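PDB 2YNK: WZI from Escherichia coli, which probably acts as an outer-membrane lectin, a beta-barrel that binds capsular polysaccharide and underpins group 1 capsule assembly at the cell surface. Local coordinates for residues 90-99 with 111-121; 83-91 with 156-167. All blocks are in the same frame, centred on the assembly; numbering follows the deposited sequence.

Contact 1: 90-99 with 111-121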
loop_
_atom_site.group_PDB
_atom_site.type_symbol
_atom_site.label_atom_id
_atom_site.label_comp_id
_atom_site.label_asym_id
_atom_site.label_seq_id
_atom_site.Cartn_x
_atom_site.Cartn_y
_atom_site.Cartn_z
ATOM N N GLN A 90 6.353 9.372 3.022
ATOM C CA GLN A 90 7.792 9.585 2.847
ATOM C C GLN A 90 8.547 9.453 4.185
ATOM O O GLN A 90 8.069 9.920 5.222
ATOM C CB GLN A 90 8.038 10.952 2.232
ATOM C CG GLN A 90 7.642 11.032 0.763
ATOM C CD GLN A 90 8.730 10.562 -0.199
ATOM O OE1 GLN A 90 9.873 10.275 0.191
ATOM N NE2 GLN A 90 8.375 10.497 -1.478
ATOM N N PRO A 91 9.726 8.806 4.167
ATOM C CA PRO A 91 10.462 8.524 5.396
ATOM C C PRO A 91 11.351 9.671 5.892
ATOM O O PRO A 91 11.937 9.576 6.971
ATOM C CB PRO A 91 11.330 7.335 4.985
ATOM C CG PRO A 91 11.666 7.636 3.572
ATOM C CD PRO A 91 10.416 8.234 2.997
ATOM N N ALA A 92 11.474 10.727 5.101
ATOM C CA ALA A 92 12.294 11.867 5.485
ATOM C C ALA A 92 11.788 13.126 4.808
ATOM O O ALA A 92 11.117 13.050 3.771
ATOM C CB ALA A 92 13.740 11.611 5.115
ATOM N N ASP A 93 12.114 14.275 5.396
ATOM C CA ASP A 93 11.676 15.571 4.875
ATOM C C ASP A 93 12.246 15.882 3.491
ATOM O O ASP A 93 11.621 16.596 2.699
ATOM C CB ASP A 93 12.061 16.695 5.834
ATOM C CG ASP A 93 11.275 16.655 7.136
ATOM O OD1 ASP A 93 10.111 16.181 7.124
ATOM O OD2 ASP A 93 11.825 17.110 8.171
ATOM N N ASN A 94 13.437 15.362 3.217
ATOM C CA ASN A 94 14.105 15.586 1.948
ATOM C C ASN A 94 14.755 14.295 1.507
ATOM O O ASN A 94 15.424 13.635 2.290
ATOM C CB ASN A 94 15.170 16.677 2.068
ATOM C CG ASN A 94 14.624 17.973 2.631
ATOM O OD1 ASN A 94 13.651 18.530 2.135
ATOM N ND2 ASN A 94 15.259 18.460 3.677
ATOM N N SER A 95 14.551 13.928 0.249
ATOM C CA SER A 95 15.011 12.644 -0.243
ATOM C C SER A 95 15.511 12.778 -1.672
ATOM O O SER A 95 15.112 13.683 -2.403
ATOM C CB SER A 95 13.865 11.637 -0.165
ATOM O OG SER A 95 14.332 10.352 0.201
ATOM N N LEU A 96 16.397 11.878 -2.060
ATOM C CA LEU A 96 16.848 11.816 -3.430
ATOM C C LEU A 96 17.155 10.374 -3.774
ATOM O O LEU A 96 17.909 9.723 -3.057
ATOM C CB LEU A 96 18.083 12.675 -3.605
ATOM C CG LEU A 96 18.563 12.843 -5.039
ATOM C CD1 LEU A 96 17.421 13.305 -5.936
ATOM C CD2 LEU A 96 19.722 13.829 -5.041
ATOM N N GLY A 97 16.557 9.885 -4.864
ATOM C CA GLY A 97 16.649 8.480 -5.251
ATOM C C GLY A 97 17.222 8.313 -6.639
ATOM O O GLY A 97 16.822 9.025 -7.562
ATOM N N LEU A 98 18.175 7.390 -6.777
ATOM C CA LEU A 98 18.706 6.980 -8.074
ATOM C C LEU A 98 18.470 5.486 -8.239
ATOM O O LEU A 98 18.886 4.706 -7.389
ATOM C CB LEU A 98 20.208 7.265 -8.174
ATOM C CG LEU A 98 20.710 8.703 -7.975
ATOM C CD1 LEU A 98 22.196 8.788 -8.304
ATOM C CD2 LEU A 98 19.926 9.708 -8.811
ATOM N N ALA A 99 17.809 5.093 -9.328
ATOM C CA ALA A 99 17.507 3.684 -9.580
ATOM C C ALA A 99 17.935 3.223 -10.976
ATOM O O ALA A 99 17.677 3.900 -11.968
ATOM C CB ALA A 99 16.026 3.422 -9.379
ATOM N N LEU A 111 17.713 -1.677 -8.936
ATOM C CA LEU A 111 18.748 -1.260 -7.998
ATOM C C LEU A 111 18.486 0.180 -7.602
ATOM O O LEU A 111 18.620 1.085 -8.418
ATOM C CB LEU A 111 20.143 -1.368 -8.615
ATOM C CG LEU A 111 20.632 -2.766 -8.977
ATOM C CD1 LEU A 111 22.090 -2.712 -9.408
ATOM C CD2 LEU A 111 20.442 -3.727 -7.811
ATOM N N GLN A 112 18.123 0.387 -6.342
ATOM C CA GLN A 112 17.710 1.699 -5.867
ATOM C C GLN A 112 18.633 2.188 -4.741
ATOM O O GLN A 112 18.899 1.463 -3.787
ATOM C CB GLN A 112 16.258 1.614 -5.391
ATOM C CG GLN A 112 15.683 2.890 -4.800
ATOM C CD GLN A 112 15.433 3.943 -5.839
ATOM O OE1 GLN A 112 14.641 3.741 -6.754
ATOM N NE2 GLN A 112 16.099 5.081 -5.702
ATOM N N GLY A 113 19.122 3.416 -4.873
ATOM C CA GLY A 113 19.866 4.080 -3.817
ATOM C C GLY A 113 19.114 5.328 -3.402
ATOM O O GLY A 113 18.558 6.022 -4.250
ATOM N N ASN A 114 19.080 5.599 -2.096
ATOM C CA ASN A 114 18.474 6.814 -1.553
ATOM C C ASN A 114 19.411 7.517 -0.557
ATOM O O ASN A 114 20.083 6.863 0.249
ATOM C CB ASN A 114 17.172 6.493 -0.817
ATOM C CG ASN A 114 16.232 5.635 -1.620
ATOM O OD1 ASN A 114 15.747 6.040 -2.675
ATOM N ND2 ASN A 114 15.941 4.445 -1.103
ATOM N N VAL A 115 19.427 8.847 -0.613
ATOM C CA VAL A 115 20.071 9.676 0.386
ATOM C C VAL A 115 19.019 10.619 0.955
ATOM O O VAL A 115 18.137 11.085 0.229
ATOM C CB VAL A 115 21.223 10.493 -0.202
ATOM C CG1 VAL A 115 20.685 11.578 -1.111
ATOM C CG2 VAL A 115 22.053 11.105 0.915
ATOM N N GLU A 116 19.129 10.910 2.253
ATOM C CA GLU A 116 18.062 11.590 2.990
ATOM C C GLU A 116 18.505 12.763 3.864
ATOM O O GLU A 116 19.647 12.834 4.305
ATOM C CB GLU A 116 17.331 10.572 3.857
ATOM C CG GLU A 116 16.297 9.777 3.087
ATOM C CD GLU A 116 15.891 8.500 3.794
ATOM O OE1 GLU A 116 16.222 8.358 5.013
ATOM O OE2 GLU A 116 15.241 7.648 3.122
ATOM N N GLY A 117 17.561 13.665 4.118
ATOM C CA GLY A 117 17.784 14.843 4.916
ATOM C C GLY A 117 16.581 15.103 5.797
ATOM O O GLY A 117 15.460 15.157 5.313
ATOM N N GLY A 118 16.820 15.278 7.098
ATOM C CA GLY A 118 15.750 15.548 8.048
ATOM C C GLY A 118 14.905 14.312 8.227
ATOM O O GLY A 118 13.742 14.289 7.828
ATOM N N GLU A 119 15.507 13.279 8.814
ATOM C CA GLU A 119 14.842 11.990 9.036
ATOM C C GLU A 119 13.525 12.131 9.794
ATOM O O GLU A 119 13.460 12.810 10.824
ATOM C CB GLU A 119 15.741 11.042 9.839
ATOM C CG GLU A 119 16.907 10.440 9.069
ATOM C CD GLU A 119 17.686 9.432 9.906
ATOM O OE1 GLU A 119 17.718 9.572 11.157
ATOM O OE2 GLU A 119 18.270 8.498 9.311
ATOM N N ARG A 120 12.487 11.483 9.270
ATOM C CA ARG A 120 11.236 11.305 9.989
ATOM C C ARG A 120 11.276 9.927 10.643
ATOM O O ARG A 120 11.076 9.793 11.847
ATOM C CB ARG A 120 10.054 11.409 9.030
ATOM C CG ARG A 120 9.967 12.723 8.266
ATOM C CD ARG A 120 8.896 12.654 7.186
ATOM N NE ARG A 120 8.690 13.930 6.509
ATOM C CZ ARG A 120 7.828 14.122 5.514
ATOM N NH1 ARG A 120 7.089 13.119 5.067
ATOM N NH2 ARG A 120 7.707 15.320 4.953
ATOM N N ILE A 121 11.548 8.907 9.836
ATOM C CA ILE A 121 11.727 7.546 10.327
ATOM C C ILE A 121 13.219 7.330 10.593
ATOM O O ILE A 121 14.042 7.705 9.776
ATOM C CB ILE A 121 11.184 6.511 9.305
ATOM C CG1 ILE A 121 9.733 6.835 8.927
ATOM C CG2 ILE A 121 11.260 5.100 9.859
ATOM C CD1 ILE A 121 9.005 5.706 8.219
#
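Residues 90-99 and 111-121 pair as the open end of an antiparallel beta hairpin in the wall of the barrel, continuing past the strands into a corner held by D93 and R120. The short strands 95-99 and 111-116 run antiparallel, their directions 161° apart. L96 and V115 form a hydrogen-bonded pair, L96 N to V115 O at 3.0 Å being answered by V115 N to L96 O; L98 with G113 and N94 with G117 repeat the pattern. On one face CB of L96 lies 3.8 Å from CG1 of V115, with L98 further along, consistent with a lipid-facing side. L111, at the segment's end, lies on the surface and touches octane. The other face carries the side chains of S95, A99, Q112, N114 and E116. There the E116 chain, extended beyond CG, passes the methyl of A92, and its carboxylate forms a salt bridge with R167, while N114 ND2 hydrogen-bonds to OD1 of N128. A bound dodecane also touches N94, S95 and E116.

R120 reaches back across the turned chain. Extended from CG to NE, it forms a salt bridge, NE to D93 OD1 at 2.7 Å; the oxygen lies in the guanidinium plane, but NE approaches on the anti side and out of the carboxylate plane. NH2 has a second partner in Y74 OH. P91 O accepts from both R120 N and I121 N, and D93 N gives a nearly straight bond to G118 O. Such meander pairing, generally polar within and apolar toward the membrane, is the hallmark of outer-membrane beta-barrels.

Contact 2: 83-91 with 156-167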
loop_
_atom_site.group_PDB
_atom_site.type_symbol
_atom_site.label_atom_id
_atom_site.label_comp_id
_atom_site.label_asym_id
_atom_site.label_seq_id
_atom_site.Cartn_x
_atom_site.Cartn_y
_atom_site.Cartn_z
ATOM N N PRO A 83 -2.000 11.234 8.790
ATOM C CA PRO A 83 -1.361 10.095 8.134
ATOM C C PRO A 83 -1.663 10.079 6.632
ATOM O O PRO A 83 -2.649 10.677 6.213
ATOM C CB PRO A 83 -2.012 8.895 8.818
ATOM C CG PRO A 83 -3.346 9.395 9.257
ATOM C CD PRO A 83 -3.089 10.804 9.683
ATOM N N GLN A 84 -0.822 9.406 5.852
ATOM C CA GLN A 84 -0.914 9.433 4.389
ATOM C C GLN A 84 -1.266 8.076 3.818
ATOM O O GLN A 84 -1.015 7.039 4.419
ATOM C CB GLN A 84 0.405 9.887 3.764
ATOM C CG GLN A 84 0.889 11.235 4.240
ATOM C CD GLN A 84 -0.081 12.333 3.914
ATOM O OE1 GLN A 84 -0.154 12.786 2.770
ATOM N NE2 GLN A 84 -0.837 12.777 4.920
ATOM N N GLY A 85 -1.818 8.090 2.616
ATOM C CA GLY A 85 -2.350 6.882 2.020
ATOM C C GLY A 85 -1.364 6.020 1.267
ATOM O O GLY A 85 -0.150 6.201 1.308
ATOM N N PHE A 86 -1.935 5.048 0.583
ATOM C CA PHE A 86 -1.222 4.190 -0.326
ATOM C C PHE A 86 -0.222 4.987 -1.138
ATOM O O PHE A 86 -0.574 5.952 -1.819
ATOM C CB PHE A 86 -2.231 3.500 -1.239
ATOM C CG PHE A 86 -1.610 2.671 -2.302
ATOM C CD1 PHE A 86 -1.289 3.230 -3.523
ATOM C CD2 PHE A 86 -1.361 1.333 -2.086
ATOM C CE1 PHE A 86 -0.716 2.470 -4.510
ATOM C CE2 PHE A 86 -0.796 0.562 -3.075
ATOM C CZ PHE A 86 -0.465 1.137 -4.290
ATOM N N GLY A 87 1.035 4.580 -1.013
ATOM C CA GLY A 87 2.139 5.157 -1.754
ATOM C C GLY A 87 2.541 6.565 -1.365
ATOM O O GLY A 87 3.299 7.205 -2.097
ATOM N N GLN A 88 2.068 7.068 -0.229
ATOM C CA GLN A 88 2.287 8.484 0.096
ATOM C C GLN A 88 3.049 8.801 1.416
ATOM O O GLN A 88 3.210 9.975 1.743
ATOM C CB GLN A 88 0.945 9.224 0.040
ATOM C CG GLN A 88 0.408 9.400 -1.380
ATOM C CD GLN A 88 -1.113 9.478 -1.433
ATOM O OE1 GLN A 88 -1.698 10.528 -1.171
ATOM N NE2 GLN A 88 -1.759 8.359 -1.780
ATOM N N THR A 89 3.534 7.793 2.148
ATOM C CA THR A 89 4.335 8.040 3.365
ATOM C C THR A 89 5.819 8.154 3.003
ATOM O O THR A 89 6.470 7.153 2.713
ATOM C CB THR A 89 4.178 6.924 4.451
ATOM O OG1 THR A 89 2.816 6.832 4.906
ATOM C CG2 THR A 89 5.070 7.215 5.662
ATOM N N GLN A 90 6.353 9.372 3.022
ATOM C CA GLN A 90 7.792 9.585 2.847
ATOM C C GLN A 90 8.547 9.453 4.185
ATOM O O GLN A 90 8.069 9.920 5.222
ATOM C CB GLN A 90 8.038 10.952 2.232
ATOM C CG GLN A 90 7.642 11.032 0.763
ATOM C CD GLN A 90 8.730 10.562 -0.199
ATOM O OE1 GLN A 90 9.873 10.275 0.191
ATOM N NE2 GLN A 90 8.375 10.497 -1.478
ATOM N N PRO A 91 9.726 8.806 4.167
ATOM C CA PRO A 91 10.462 8.524 5.396
ATOM C C PRO A 91 11.351 9.671 5.892
ATOM O O PRO A 91 11.937 9.576 6.971
ATOM C CB PRO A 91 11.330 7.335 4.985
ATOM C CG PRO A 91 11.666 7.636 3.572
ATOM C CD PRO A 91 10.416 8.234 2.997
ATOM N N TYR A 156 -7.539 2.525 0.696
ATOM C CA TYR A 156 -6.729 3.570 0.085
ATOM C C TYR A 156 -5.915 4.337 1.121
ATOM O O TYR A 156 -4.849 4.869 0.813
ATOM C CB TYR A 156 -7.617 4.528 -0.712
ATOM C CG TYR A 156 -8.074 3.948 -2.033
ATOM C CD1 TYR A 156 -7.215 3.901 -3.119
ATOM C CD2 TYR A 156 -9.351 3.423 -2.185
ATOM C CE1 TYR A 156 -7.618 3.364 -4.333
ATOM C CE2 TYR A 156 -9.766 2.888 -3.394
ATOM C CZ TYR A 156 -8.894 2.863 -4.469
ATOM O OH TYR A 156 -9.278 2.321 -5.668
ATOM N N GLU A 157 -6.416 4.388 2.348
ATOM C CA GLU A 157 -5.781 5.173 3.406
ATOM C C GLU A 157 -4.789 4.341 4.234
ATOM O O GLU A 157 -3.889 4.887 4.871
ATOM C CB GLU A 157 -6.846 5.772 4.315
ATOM C CG GLU A 157 -6.515 7.188 4.763
ATOM C CD GLU A 157 -6.839 8.218 3.703
ATOM O OE1 GLU A 157 -7.886 8.068 3.040
ATOM O OE2 GLU A 157 -6.057 9.175 3.538
ATOM N N GLY A 158 -4.957 3.022 4.199
ATOM C CA GLY A 158 -4.153 2.110 4.995
ATOM C C GLY A 158 -4.498 0.652 4.753
ATOM O O GLY A 158 -5.562 0.331 4.213
ATOM N N SER A 159 -3.565 -0.222 5.103
ATOM C CA SER A 159 -3.863 -1.617 5.360
ATOM C C SER A 159 -3.790 -1.846 6.862
ATOM O O SER A 159 -2.880 -1.367 7.517
ATOM C CB SER A 159 -2.854 -2.527 4.680
ATOM O OG SER A 159 -2.923 -3.830 5.247
ATOM N N LEU A 160 -4.727 -2.606 7.403
ATOM C CA LEU A 160 -4.726 -2.903 8.831
ATOM C C LEU A 160 -3.688 -3.951 9.215
ATOM O O LEU A 160 -3.449 -4.164 10.414
ATOM C CB LEU A 160 -6.098 -3.401 9.287
ATOM C CG LEU A 160 -7.300 -2.475 9.103
ATOM C CD1 LEU A 160 -8.574 -3.232 9.475
ATOM C CD2 LEU A 160 -7.161 -1.198 9.914
ATOM N N ILE A 161 -3.073 -4.596 8.223
ATOM C CA ILE A 161 -2.188 -5.738 8.483
ATOM C C ILE A 161 -0.790 -5.603 7.894
ATOM O O ILE A 161 0.179 -5.934 8.557
ATOM C CB ILE A 161 -2.816 -7.055 7.983
ATOM C CG1 ILE A 161 -1.960 -8.248 8.432
ATOM C CG2 ILE A 161 -3.016 -7.022 6.467
ATOM C CD1 ILE A 161 -2.734 -9.536 8.617
ATOM N N ARG A 162 -0.689 -5.159 6.645
ATOM C CA ARG A 162 0.602 -4.885 6.035
ATOM C C ARG A 162 0.475 -3.746 5.046
ATOM O O ARG A 162 -0.006 -3.922 3.921
ATOM C CB ARG A 162 1.194 -6.119 5.355
ATOM C CG ARG A 162 1.919 -7.068 6.309
ATOM C CD ARG A 162 3.203 -6.486 6.907
ATOM N NE ARG A 162 4.191 -6.160 5.877
ATOM C CZ ARG A 162 4.450 -4.937 5.419
ATOM N NH1 ARG A 162 3.826 -3.856 5.901
ATOM N NH2 ARG A 162 5.352 -4.790 4.453
ATOM N N GLY A 163 0.918 -2.574 5.489
ATOM C CA GLY A 163 0.911 -1.391 4.673
ATOM C C GLY A 163 2.300 -0.889 4.343
ATOM O O GLY A 163 3.260 -1.653 4.236
ATOM N N ASP A 164 2.380 0.433 4.291
ATOM C CA ASP A 164 3.307 1.190 3.482
ATOM C C ASP A 164 4.006 2.281 4.261
ATOM O O ASP A 164 4.793 3.023 3.680
ATOM C CB ASP A 164 2.423 1.923 2.480
ATOM C CG ASP A 164 3.048 2.091 1.158
ATOM O OD1 ASP A 164 3.933 1.290 0.799
ATOM O OD2 ASP A 164 2.612 3.018 0.462
ATOM N N ALA A 165 3.693 2.385 5.561
ATOM C CA ALA A 165 3.909 3.585 6.357
ATOM C C ALA A 165 5.098 3.397 7.286
ATOM O O ALA A 165 4.982 3.530 8.512
ATOM C CB ALA A 165 2.648 3.874 7.161
HETATM N N MSE A 166 6.238 3.077 6.688
HETATM C CA MSE A 166 7.339 2.411 7.387
HETATM C C MSE A 166 8.334 2.023 6.338
HETATM O O MSE A 166 8.003 1.947 5.158
HETATM C CB MSE A 166 6.825 1.124 8.029
HETATM C CG MSE A 166 5.776 0.529 7.070
HETATM SE SE MSE A 166 6.127 -1.354 6.766
HETATM C CE MSE A 166 7.290 -1.145 5.188
ATOM N N ARG A 167 9.565 1.752 6.748
ATOM C CA ARG A 167 10.605 1.441 5.786
ATOM C C ARG A 167 10.460 -0.012 5.394
ATOM O O ARG A 167 10.285 -0.865 6.272
ATOM C CB ARG A 167 11.991 1.722 6.361
ATOM C CG ARG A 167 12.140 3.162 6.797
ATOM C CD ARG A 167 13.538 3.477 7.291
ATOM N NE ARG A 167 14.234 4.293 6.313
ATOM C CZ ARG A 167 14.430 5.598 6.409
ATOM N NH1 ARG A 167 14.031 6.286 7.467
ATOM N NH2 ARG A 167 15.061 6.221 5.436
#
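A type II beta turn, G85 to Q88, meets the irregular chain of 156-167 inside the barrel, near the centre of the chain, where F86 N donates to Y156 O at 2.9 Å and G87 N to D164 OD2. Two long loops between barrel strands thus join without any regular secondary structure, the turn serving as the docking element. Q88 N closes it on G85 O, and G87, with its positive phi, occupies the third position, where a type II turn commonly has glycine.

The central peptide of the turn is gripped from two directions. G87 N lies nearly on the C-O axis of D164 OD2, 2.7 Å away, though its N-H points off that line (141°). The aspartate's chi1 of -146° is what carries this carboxylate oxygen to the turn. On the other side of the peptide, F86 O accepts from Q88 NE2 at 2.7 Å, so that the glutamine folds back over its own turn. With CG anti to the backbone N (chi1 175°), the F86 ring swings away from 156-167 and touches N8 of helix 8-19, leaving only CB against Y156 O. Y156 and E157 likewise send their polar ends elsewhere, to E313 and to R387 with Y326.

Further along, T89 straddles A165: OG1 lies 3.7 Å from the alanine CB, and CG2 is 3.9 Å from its CA.

R167 ends the contact. Its chain bends at chi3, bringing the guanidinium to P91 while NH2 keeps its salt bridge to E116. The proline crosses at about a right angle, its CB 3.7 Å above one face of the guanidinium and offset toward the rim.

In the fold
The two contacts have centres about 16 Å apart and share Q90 and P91, where the chain passes from the interior to the wall. In sequence, contact 1 is nested inside the loop that contact 2 closes: 83-91 leads into 90-99, the hairpin of strands 95-104 and 107-116 follows, and 156-167 returns later. The centre of contact 2 lies about 6 Å, that of contact 1 about 18 Å, from the centre of the chain. They also touch directly, through the E116-R167 salt bridge and the packing of I121 on M166. These loops inside the barrel are thus joined to its wall by chain continuity and by side-chain contacts.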